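Local structure of cysteine protease-like VirA (Shigella flexneri, 3EB8) at residues 220-223 with 227-230; 170-175 with 198-203; 229-234 with 300-305. The protein is a secreted virulence effector needed for bacterial entry into epithelial cells and spread within and between them, but is apparently no protease despite its name. All blocks are in the same frame, centred on the assembly; numbering follows the deposited sequence.

The three contacts illustrate how one short helix can tie a helical cluster to a sheet. Helix 226-234 serves both contact 1, where it packs on the two residues that follow helix 210-221, and contact 3, where it rests on strand 300-312; their centres lie about 10 Å apart. Contact 2 joins helices 167-176 and 194-204, with its centre about 12 Å from that of contact 1 and about 18 Å from that of contact 3. Leu173 bridges the groups, its CD2 lying 4.1 Å from Ile229 CD1 and 3.9 Å from Leu232 CD2. Segments 198-203, 220-223, 227-230 and 229-234 all belong to the tubulin-binding region, whereas 170-175 precedes it and 300-305 follows it in the chain.

Contact 1: 220-223 with 227-230; sequences TSLF and AFIS
Leu222 and Phe228 meet through the face of the phenylalanine ring. Leu222 CB sits over it, 4.1 Å from the ring centroid and 14° off the normal, a CH-pi contact displaced toward the CG side of the ring. The branch tip Leu222 CD2 reaches Phe228 CD1 at 4.1 Å. Phe228 extends its ring with CG anti to the backbone N (chi1 177°), which carries it off helix 226-234 toward the loop. Helix 210-221 ends just before Leu222, the first residue to leave helical torsions.

Phe223 starts with its CB directed away from the second helix, yet with CG anti to the carbonyl carbon, beside the backbone N, its ring returns to lie beside that of Phe228, both side chains pointing the same way. Phe223 CD1 comes within 3.6 Å of Phe228 CE2. The planes are tilted by 24° and the centroids stand 5.8 Å apart, so the rings barely overlap. Ile229 brings its terminal methyl CD1 to 3.8 Å from Phe223 O. Beyond the pair, Tyr300 meets Phe228 edge-to-face. The four touching residues are buried and their side chains meet through apolar groups, so the short loop between the helices is probably kept in place by close fit more than by directional polar bonds.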
ATOM      1  N   THR A 220      13.961   5.090 -18.154  1.00 55.10           N
ATOM      2  CA  THR A 220      15.240   4.602 -18.658  1.00 56.06           C
ATOM      3  C   THR A 220      16.303   4.675 -17.571  1.00 55.48           C
ATOM      4  O   THR A 220      17.110   3.765 -17.416  1.00 55.23           O
ATOM      5  CB  THR A 220      15.715   5.388 -19.902  1.00 58.65           C
ATOM      6  OG1 THR A 220      14.874   5.065 -21.017  1.00 59.40           O
ATOM      7  CG2 THR A 220      17.149   5.019 -20.248  1.00 59.90           C
ATOM      8  N   SER A 221      16.284   5.775 -16.826  1.00 56.33           N
ATOM      9  CA  SER A 221      17.210   5.995 -15.727  1.00 55.16           C
ATOM     10  C   SER A 221      16.919   5.024 -14.590  1.00 52.97           C
ATOM     11  O   SER A 221      17.774   4.233 -14.213  1.00 52.67           O
ATOM     12  CB  SER A 221      17.139   7.448 -15.251  1.00 62.43           C
ATOM     13  OG  SER A 221      17.685   7.585 -13.952  1.00 67.45           O
ATOM     14  N   LEU A 222      15.712   5.072 -14.039  1.00 51.68           N
ATOM     15  CA  LEU A 222      15.279   3.988 -13.166  1.00 49.93           C
ATOM     16  C   LEU A 222      15.417   2.808 -14.102  1.00 60.50           C
ATOM     17  O   LEU A 222      15.634   3.001 -15.290  1.00 89.62           O
ATOM     18  CB  LEU A 222      13.825   4.155 -12.764  1.00 49.04           C
ATOM     19  CG  LEU A 222      13.315   5.493 -12.238  1.00 52.57           C
ATOM     20  CD1 LEU A 222      11.777   5.505 -12.206  1.00 48.92           C
ATOM     21  CD2 LEU A 222      13.890   5.763 -10.867  1.00 48.84           C
ATOM     22  N   PHE A 223      15.306   1.598 -13.606  1.00 49.12           N
ATOM     23  CA  PHE A 223      15.402   0.414 -14.477  1.00 56.17           C
ATOM     24  C   PHE A 223      16.856  -0.002 -14.653  1.00 50.48           C
ATOM     25  O   PHE A 223      17.159  -1.183 -14.802  1.00 57.17           O
ATOM     26  CB  PHE A 223      14.764   0.634 -15.860  1.00 50.56           C
ATOM     27  CG  PHE A 223      13.251   0.515 -15.883  1.00 54.96           C
ATOM     28  CD1 PHE A 223      12.478   0.913 -14.797  1.00 48.78           C
ATOM     29  CD2 PHE A 223      12.599   0.044 -17.018  1.00 52.93           C
ATOM     30  CE1 PHE A 223      11.096   0.821 -14.841  1.00 48.51           C
ATOM     31  CE2 PHE A 223      11.201  -0.058 -17.062  1.00 50.40           C
ATOM     32  CZ  PHE A 223      10.458   0.335 -15.970  1.00 49.82           C
ATOM     33  N   ALA A 227      18.862  -0.146  -7.034  1.00 47.16           N
ATOM     34  CA  ALA A 227      18.075   0.123  -5.853  1.00 46.30           C
ATOM     35  C   ALA A 227      16.602   0.172  -6.239  1.00 45.52           C
ATOM     36  O   ALA A 227      15.744  -0.273  -5.491  1.00 45.05           O
ATOM     37  CB  ALA A 227      18.508   1.422  -5.185  1.00 46.70           C
ATOM     38  N   PHE A 228      16.320   0.700  -7.426  1.00 45.80           N
ATOM     39  CA  PHE A 228      14.959   0.717  -7.921  1.00 45.34           C
ATOM     40  C   PHE A 228      14.444  -0.703  -8.215  1.00 45.09           C
ATOM     41  O   PHE A 228      13.327  -1.059  -7.842  1.00 44.64           O
ATOM     42  CB  PHE A 228      14.801   1.601  -9.162  1.00 46.01           C
ATOM     43  CG  PHE A 228      13.416   1.555  -9.724  1.00 48.12           C
ATOM     44  CD1 PHE A 228      12.397   2.300  -9.143  1.00 45.51           C
ATOM     45  CD2 PHE A 228      13.108   0.695 -10.773  1.00 46.03           C
ATOM     46  CE1 PHE A 228      11.090   2.214  -9.625  1.00 45.94           C
ATOM     47  CE2 PHE A 228      11.810   0.613 -11.268  1.00 46.02           C
ATOM     48  CZ  PHE A 228      10.794   1.368 -10.696  1.00 45.77           C
ATOM     49  N   ILE A 229      15.257  -1.509  -8.887  1.00 45.66           N
ATOM     50  CA  ILE A 229      14.861  -2.888  -9.155  1.00 45.77           C
ATOM     51  C   ILE A 229      14.558  -3.591  -7.837  1.00 45.37           C
ATOM     52  O   ILE A 229      13.575  -4.320  -7.707  1.00 45.61           O
ATOM     53  CB  ILE A 229      15.967  -3.657  -9.904  1.00 46.74           C
ATOM     54  CG1 ILE A 229      16.270  -2.974 -11.244  1.00 47.47           C
ATOM     55  CG2 ILE A 229      15.570  -5.119 -10.084  1.00 47.12           C
ATOM     56  CD1 ILE A 229      15.022  -2.705 -12.099  1.00 47.35           C
ATOM     57  N   SER A 230      15.408  -3.324  -6.855  1.00 45.51           N
ATOM     58  CA  SER A 230      15.284  -3.903  -5.534  1.00 45.25           C
ATOM     59  C   SER A 230      13.988  -3.454  -4.886  1.00 51.50           C
ATOM     60  O   SER A 230      13.291  -4.263  -4.277  1.00 44.82           O
ATOM     61  CB  SER A 230      16.493  -3.510  -4.669  1.00 53.87           C
ATOM     62  OG  SER A 230      17.688  -4.127  -5.128  1.00 46.40           O
TER

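Contact 2: 170-175 with 198-203; sequences IADLIN and NKIINS
Ile200 is the residue of helix 194-204 that lies against Asp172 and Leu173 of helix 167-176. Before it in sequence, Asn198 supplies a carbonyl O to the next helical turn, and Lys199 sends its chain along its own helix, where NZ donates to Ser203 OG at 3.1 Å. The ammonium group remains 6.0 Å, NZ to OD2, from the carboxylate of Asp172, too far for a salt bridge.

Ile200 then does the touching with two branches, its side chain and that of Asp172 sliding past each other in opposite directions. CG1 stands anti to the carbonyl carbon (chi1 -52°), and the chain continues extended to CD1, which arrives 3.5 Å from Asp172 O and 3.8 Å from Leu173 CA. The CG2 methyl faces the aliphatic CB of Asp172, though their modelled separation is doubtfully short. Ile201 turns from this interface to pack on Phe223. Asn202 ND2 makes a weak bond back to Asn198 O at 3.2 Å, and Ser203 OG a weak one to Lys199 O.

Asp172 OD2 forms a salt bridge with Lys168 and accepts from Asn204 ND2, an amide that also reaches Ile200 O. Ile200 thus gives an apolar surface to the Asp172 backbone and CB, while the carboxylate is probably stabilised by Lys168 and Asn204.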
ATOM      1  N   ILE A 170       6.383  -3.778 -17.142  1.00 53.53           N
ATOM      2  CA  ILE A 170       6.908  -4.491 -15.992  1.00 50.00           C
ATOM      3  C   ILE A 170       7.249  -5.930 -16.383  1.00 56.20           C
ATOM      4  O   ILE A 170       8.322  -6.438 -16.035  1.00 60.32           O
ATOM      5  CB  ILE A 170       5.938  -4.504 -14.809  1.00 53.94           C
ATOM      6  CG1 ILE A 170       5.564  -3.071 -14.380  1.00 50.00           C
ATOM      7  CG2 ILE A 170       6.525  -5.336 -13.667  1.00 48.81           C
ATOM      8  CD1 ILE A 170       6.650  -2.321 -13.672  1.00 47.86           C
ATOM      9  N   ALA A 171       6.346  -6.590 -17.106  1.00 52.05           N
ATOM     10  CA  ALA A 171       6.594  -7.963 -17.537  1.00 56.43           C
ATOM     11  C   ALA A 171       7.828  -8.048 -18.439  1.00 62.03           C
ATOM     12  O   ALA A 171       8.622  -8.973 -18.321  1.00 66.93           O
ATOM     13  CB  ALA A 171       5.370  -8.543 -18.244  1.00 54.73           C
ATOM     14  N   ASP A 172       7.995  -7.081 -19.337  1.00 57.99           N
ATOM     15  CA  ASP A 172       9.176  -7.079 -20.197  1.00 65.28           C
ATOM     16  C   ASP A 172      10.461  -6.867 -19.381  1.00 63.65           C
ATOM     17  O   ASP A 172      11.485  -7.490 -19.648  1.00 56.57           O
ATOM     18  CB  ASP A 172       9.071  -6.016 -21.296  1.00 55.64           C
ATOM     19  CG  ASP A 172       8.031  -6.346 -22.347  1.00 67.32           C
ATOM     20  OD1 ASP A 172       7.551  -7.499 -22.373  1.00 80.43           O
ATOM     21  OD2 ASP A 172       7.704  -5.445 -23.159  1.00 60.25           O
ATOM     22  N   LEU A 173      10.402  -5.976 -18.396  1.00 59.07           N
ATOM     23  CA  LEU A 173      11.537  -5.717 -17.515  1.00 65.03           C
ATOM     24  C   LEU A 173      11.894  -6.957 -16.700  1.00 62.78           C
ATOM     25  O   LEU A 173      13.038  -7.384 -16.669  1.00 64.70           O
ATOM     26  CB  LEU A 173      11.221  -4.558 -16.564  1.00 50.15           C
ATOM     27  CG  LEU A 173      12.225  -4.273 -15.438  1.00 55.61           C
ATOM     28  CD1 LEU A 173      13.544  -3.797 -16.000  1.00 49.98           C
ATOM     29  CD2 LEU A 173      11.680  -3.234 -14.465  1.00 48.12           C
ATOM     30  N   ILE A 174      10.897  -7.535 -16.047  1.00 59.08           N
ATOM     31  CA  ILE A 174      11.125  -8.642 -15.142  1.00 51.13           C
ATOM     32  C   ILE A 174      11.656  -9.839 -15.933  1.00 61.59           C
ATOM     33  O   ILE A 174      12.487 -10.619 -15.453  1.00 61.75           O
ATOM     34  CB  ILE A 174       9.829  -8.959 -14.324  1.00 57.46           C
ATOM     35  CG1 ILE A 174      10.142  -8.968 -12.835  1.00 62.60           C
ATOM     36  CG2 ILE A 174       9.117 -10.249 -14.792  1.00 52.37           C
ATOM     37  CD1 ILE A 174      10.673  -7.644 -12.345  1.00 72.18           C
ATOM     38  N   ASN A 175      11.201  -9.946 -17.172  1.00 53.86           N
ATOM     39  CA  ASN A 175      11.636 -11.015 -18.060  1.00 77.05           C
ATOM     40  C   ASN A 175      13.112 -10.915 -18.463  1.00 78.65           C
ATOM     41  O   ASN A 175      13.825 -11.928 -18.505  1.00 63.24           O
ATOM     42  CB  ASN A 175      10.753 -11.054 -19.314  1.00 68.83           C
ATOM     43  CG  ASN A 175      11.392 -11.830 -20.448  1.00 85.36           C
ATOM     44  OD1 ASN A 175      11.786 -11.252 -21.466  1.00 84.04           O
ATOM     45  ND2 ASN A 175      11.527 -13.143 -20.267  1.00 60.25           N
ATOM     46  N   ASN A 198      16.446   0.305 -22.957  1.00 60.50           N
ATOM     47  CA  ASN A 198      15.995   1.199 -24.002  1.00 67.61           C
ATOM     48  C   ASN A 198      15.115   0.487 -25.028  1.00 74.82           C
ATOM     49  O   ASN A 198      14.233   1.100 -25.637  1.00 72.59           O
ATOM     50  CB  ASN A 198      17.175   1.861 -24.691  1.00 64.66           C
ATOM     51  CG  ASN A 198      16.740   2.940 -25.645  1.00 79.96           C
ATOM     52  OD1 ASN A 198      16.896   2.802 -26.852  1.00 76.62           O
ATOM     53  ND2 ASN A 198      16.155   4.014 -25.110  1.00 85.52           N
ATOM     54  N   LYS A 199      15.357  -0.807 -25.209  1.00 65.24           N
ATOM     55  CA  LYS A 199      14.544  -1.633 -26.095  1.00 65.20           C
ATOM     56  C   LYS A 199      13.103  -1.757 -25.590  1.00 72.98           C
ATOM     57  O   LYS A 199      12.154  -1.337 -26.256  1.00 78.63           O
ATOM     58  CB  LYS A 199      15.186  -3.017 -26.241  1.00 70.28           C
ATOM     59  CG  LYS A 199      14.222  -4.146 -26.584  1.00 64.42           C
ATOM     60  CD  LYS A 199      13.986  -4.258 -28.079  1.00 92.10           C
ATOM     61  CE  LYS A 199      13.032  -5.396 -28.370  1.00 84.46           C
ATOM     62  NZ  LYS A 199      11.855  -5.344 -27.455  1.00 72.94           N
ATOM     63  N   ILE A 200      12.952  -2.336 -24.405  1.00 79.66           N
ATOM     64  CA  ILE A 200      11.656  -2.466 -23.742  1.00 58.66           C
ATOM     65  C   ILE A 200      10.883  -1.149 -23.660  1.00 69.46           C
ATOM     66  O   ILE A 200       9.720  -1.064 -24.066  1.00 67.40           O
ATOM     67  CB  ILE A 200      11.858  -2.922 -22.298  1.00 59.14           C
ATOM     68  CG1 ILE A 200      12.738  -4.162 -22.247  1.00 71.01           C
ATOM     69  CG2 ILE A 200      10.537  -3.196 -21.655  1.00 76.32           C
ATOM     70  CD1 ILE A 200      13.048  -4.589 -20.827  1.00 93.97           C
ATOM     71  N   ILE A 201      11.540  -0.132 -23.103  1.00 60.74           N
ATOM     72  CA  ILE A 201      10.922   1.162 -22.868  1.00 60.80           C
ATOM     73  C   ILE A 201      10.306   1.676 -24.154  1.00 75.97           C
ATOM     74  O   ILE A 201       9.133   2.058 -24.177  1.00 60.08           O
ATOM     75  CB  ILE A 201      11.939   2.170 -22.272  1.00 61.37           C
ATOM     76  CG1 ILE A 201      11.983   1.991 -20.754  1.00 55.64           C
ATOM     77  CG2 ILE A 201      11.572   3.613 -22.612  1.00 59.10           C
ATOM     78  CD1 ILE A 201      13.274   2.436 -20.122  1.00 92.24           C
ATOM     79  N   ASN A 202      11.092   1.645 -25.228  1.00 70.93           N
ATOM     80  CA  ASN A 202      10.608   2.091 -26.529  1.00 75.01           C
ATOM     81  C   ASN A 202       9.524   1.196 -27.126  1.00 76.35           C
ATOM     82  O   ASN A 202       8.630   1.690 -27.812  1.00 66.06           O
ATOM     83  CB  ASN A 202      11.765   2.315 -27.501  1.00 66.60           C
ATOM     84  CG  ASN A 202      12.318   3.726 -27.419  1.00 80.58           C
ATOM     85  OD1 ASN A 202      11.563   4.701 -27.481  1.00 78.22           O
ATOM     86  ND2 ASN A 202      13.631   3.845 -27.269  1.00 78.95           N
ATOM     87  N   SER A 203       9.587  -0.104 -26.840  1.00 68.08           N
ATOM     88  CA  SER A 203       8.521  -1.023 -27.249  1.00 72.86           C
ATOM     89  C   SER A 203       7.187  -0.648 -26.605  1.00 74.68           C
ATOM     90  O   SER A 203       6.134  -0.828 -27.204  1.00 80.40           O
ATOM     91  CB  SER A 203       8.866  -2.476 -26.882  1.00 75.52           C
ATOM     92  OG  SER A 203       9.746  -3.076 -27.822  1.00 82.35           O
TER

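Contact 3: 229-234 with 300-305; sequences ISALTS and YEVSSS
Ala231 meets Val302 and Tyr300 through its single methyl, and these apolar touches make up the direct contact. Ala231 CB lies 3.6 Å from Val302 CG2, the branch set anti to the carbonyl carbon, while CG1 occupies the position anti to the backbone N (chi1 178°). The same methyl approaches Tyr300 at its CB, 4.0 Å away, beside the stem of the side chain. With so small a residue at the point of contact, the helix comes close to the strand, the CA atoms of Ala231 and Val302 being 6.6 Å apart.

The arrangement is that of a helix packed on one face of a mixed sheet, at a place where strand 300-312 runs antiparallel to both its neighbours, 274-283 and 315-327, with backbone bonds such as Val302 to Tyr325 and Glu301 to Asn282. Its residues alternate: Tyr300 and Val302 turn their CB atoms toward the helix, while that of Glu301 points away.

Polar interactions work around the apolar centre. Within the helix, Ile229 O is gripped twice by Thr233, through N and through OG1 (both 2.9 Å), the two donors coming from opposite faces of the carbonyl plane. Ser234 OG is hydrogen-bonded to Tyr325 OH on the neighbouring strand, and Ser304 OG to Ala235 O just past the helix. Tyr300 OH is hydrogen-bonded to Asp225 OD2, just before helix 226-234, which would restrain the far end of the side chain.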
ATOM      1  N   ILE A 229      15.257  -1.509  -8.887  1.00 45.66           N
ATOM      2  CA  ILE A 229      14.861  -2.888  -9.155  1.00 45.77           C
ATOM      3  C   ILE A 229      14.558  -3.591  -7.837  1.00 45.37           C
ATOM      4  O   ILE A 229      13.575  -4.320  -7.707  1.00 45.61           O
ATOM      5  CB  ILE A 229      15.967  -3.657  -9.904  1.00 46.74           C
ATOM      6  CG1 ILE A 229      16.270  -2.974 -11.244  1.00 47.47           C
ATOM      7  CG2 ILE A 229      15.570  -5.119 -10.084  1.00 47.12           C
ATOM      8  CD1 ILE A 229      15.022  -2.705 -12.099  1.00 47.35           C
ATOM      9  N   SER A 230      15.408  -3.324  -6.855  1.00 45.51           N
ATOM     10  CA  SER A 230      15.284  -3.903  -5.534  1.00 45.25           C
ATOM     11  C   SER A 230      13.988  -3.454  -4.886  1.00 51.50           C
ATOM     12  O   SER A 230      13.291  -4.263  -4.277  1.00 44.82           O
ATOM     13  CB  SER A 230      16.493  -3.510  -4.669  1.00 53.87           C
ATOM     14  OG  SER A 230      17.688  -4.127  -5.128  1.00 46.40           O
ATOM     15  N   ALA A 231      13.664  -2.169  -5.036  1.00 44.29           N
ATOM     16  CA  ALA A 231      12.445  -1.603  -4.450  1.00 44.02           C
ATOM     17  C   ALA A 231      11.178  -2.187  -5.085  1.00 49.93           C
ATOM     18  O   ALA A 231      10.241  -2.596  -4.387  1.00 49.81           O
ATOM     19  CB  ALA A 231      12.444  -0.104  -4.589  1.00 43.92           C
ATOM     20  N   LEU A 232      11.154  -2.209  -6.416  1.00 45.94           N
ATOM     21  CA  LEU A 232      10.048  -2.793  -7.168  1.00 44.50           C
ATOM     22  C   LEU A 232       9.816  -4.279  -6.836  1.00 44.97           C
ATOM     23  O   LEU A 232       8.687  -4.698  -6.540  1.00 45.35           O
ATOM     24  CB  LEU A 232      10.311  -2.640  -8.662  1.00 44.81           C
ATOM     25  CG  LEU A 232       9.354  -3.323  -9.642  1.00 45.39           C
ATOM     26  CD1 LEU A 232       7.908  -2.834  -9.459  1.00 45.50           C
ATOM     27  CD2 LEU A 232       9.828  -3.108 -11.075  1.00 45.89           C
ATOM     28  N   THR A 233      10.883  -5.077  -6.886  1.00 45.23           N
ATOM     29  CA  THR A 233      10.738  -6.521  -6.682  1.00 46.04           C
ATOM     30  C   THR A 233      10.414  -6.853  -5.235  1.00 46.24           C
ATOM     31  O   THR A 233       9.569  -7.685  -4.958  1.00 47.04           O
ATOM     32  CB  THR A 233      11.973  -7.333  -7.175  1.00 46.64           C
ATOM     33  OG1 THR A 233      13.154  -6.932  -6.467  1.00 46.37           O
ATOM     34  CG2 THR A 233      12.186  -7.114  -8.669  1.00 46.81           C
ATOM     35  N   SER A 234      11.061  -6.170  -4.308  1.00 45.75           N
ATOM     36  CA  SER A 234      10.824  -6.450  -2.905  1.00 46.15           C
ATOM     37  C   SER A 234       9.356  -6.290  -2.536  1.00 47.61           C
ATOM     38  O   SER A 234       8.879  -6.946  -1.600  1.00 49.98           O
ATOM     39  CB  SER A 234      11.670  -5.535  -2.028  1.00 45.67           C
ATOM     40  OG  SER A 234      11.158  -4.221  -2.014  1.00 45.01           O
ATOM     41  N   TYR A 300      14.622   5.143  -2.484  1.00 47.66           N
ATOM     42  CA  TYR A 300      13.206   4.953  -2.833  1.00 43.60           C
ATOM     43  C   TYR A 300      12.299   4.726  -1.632  1.00 47.74           C
ATOM     44  O   TYR A 300      12.646   4.019  -0.686  1.00 65.41           O
ATOM     45  CB  TYR A 300      13.037   3.837  -3.877  1.00 43.19           C
ATOM     46  CG  TYR A 300      13.784   4.147  -5.157  1.00 54.59           C
ATOM     47  CD1 TYR A 300      15.050   3.596  -5.409  1.00 42.67           C
ATOM     48  CD2 TYR A 300      13.248   5.026  -6.102  1.00 51.83           C
ATOM     49  CE1 TYR A 300      15.748   3.903  -6.562  1.00 42.50           C
ATOM     50  CE2 TYR A 300      13.935   5.335  -7.259  1.00 43.01           C
ATOM     51  CZ  TYR A 300      15.183   4.771  -7.483  1.00 49.80           C
ATOM     52  OH  TYR A 300      15.869   5.079  -8.632  1.00 53.59           O
ATOM     53  N   GLU A 301      11.133   5.349  -1.668  1.00 48.55           N
ATOM     54  CA  GLU A 301      10.076   5.033  -0.723  1.00 48.90           C
ATOM     55  C   GLU A 301       9.106   4.096  -1.424  1.00 44.19           C
ATOM     56  O   GLU A 301       8.619   4.390  -2.524  1.00 44.08           O
ATOM     57  CB  GLU A 301       9.371   6.306  -0.257  1.00 44.97           C
ATOM     58  CG  GLU A 301      10.351   7.349   0.275  1.00 74.69           C
ATOM     59  CD  GLU A 301       9.763   8.755   0.415  1.00 80.54           C
ATOM     60  OE1 GLU A 301      10.274   9.518   1.269  1.00 88.93           O
ATOM     61  OE2 GLU A 301       8.812   9.099  -0.325  1.00 65.46           O
ATOM     62  N   VAL A 302       8.836   2.960  -0.801  1.00 45.29           N
ATOM     63  CA  VAL A 302       7.873   2.014  -1.346  1.00 46.33           C
ATOM     64  C   VAL A 302       6.632   1.931  -0.458  1.00 46.39           C
ATOM     65  O   VAL A 302       6.729   1.903   0.777  1.00 46.30           O
ATOM     66  CB  VAL A 302       8.494   0.616  -1.442  1.00 43.70           C
ATOM     67  CG1 VAL A 302       7.488  -0.393  -1.957  1.00 43.54           C
ATOM     68  CG2 VAL A 302       9.743   0.661  -2.299  1.00 43.38           C
ATOM     69  N   SER A 303       5.468   1.913  -1.095  1.00 47.31           N
ATOM     70  CA  SER A 303       4.240   1.531  -0.432  1.00 44.50           C
ATOM     71  C   SER A 303       3.673   0.336  -1.179  1.00 44.19           C
ATOM     72  O   SER A 303       3.279   0.464  -2.344  1.00 44.03           O
ATOM     73  CB  SER A 303       3.231   2.666  -0.466  1.00 49.15           C
ATOM     74  OG  SER A 303       1.931   2.154  -0.189  1.00 48.21           O
ATOM     75  N   SER A 304       3.642  -0.822  -0.521  1.00 44.21           N
ATOM     76  CA  SER A 304       3.152  -2.052  -1.138  1.00 43.97           C
ATOM     77  C   SER A 304       1.900  -2.546  -0.422  1.00 44.23           C
ATOM     78  O   SER A 304       1.967  -3.032   0.704  1.00 46.57           O
ATOM     79  CB  SER A 304       4.236  -3.131  -1.098  1.00 50.37           C
ATOM     80  OG  SER A 304       3.858  -4.294  -1.816  1.00 43.63           O
ATOM     81  N   SER A 305       0.753  -2.430  -1.075  1.00 44.19           N
ATOM     82  CA  SER A 305      -0.485  -2.881  -0.462  1.00 44.42           C
ATOM     83  C   SER A 305      -0.968  -4.167  -1.076  1.00 44.22           C
ATOM     84  O   SER A 305      -1.061  -4.292  -2.296  1.00 63.37           O
ATOM     85  CB  SER A 305      -1.553  -1.813  -0.594  1.00 44.64           C
ATOM     86  OG  SER A 305      -1.126  -0.655   0.085  1.00 47.43           O
TER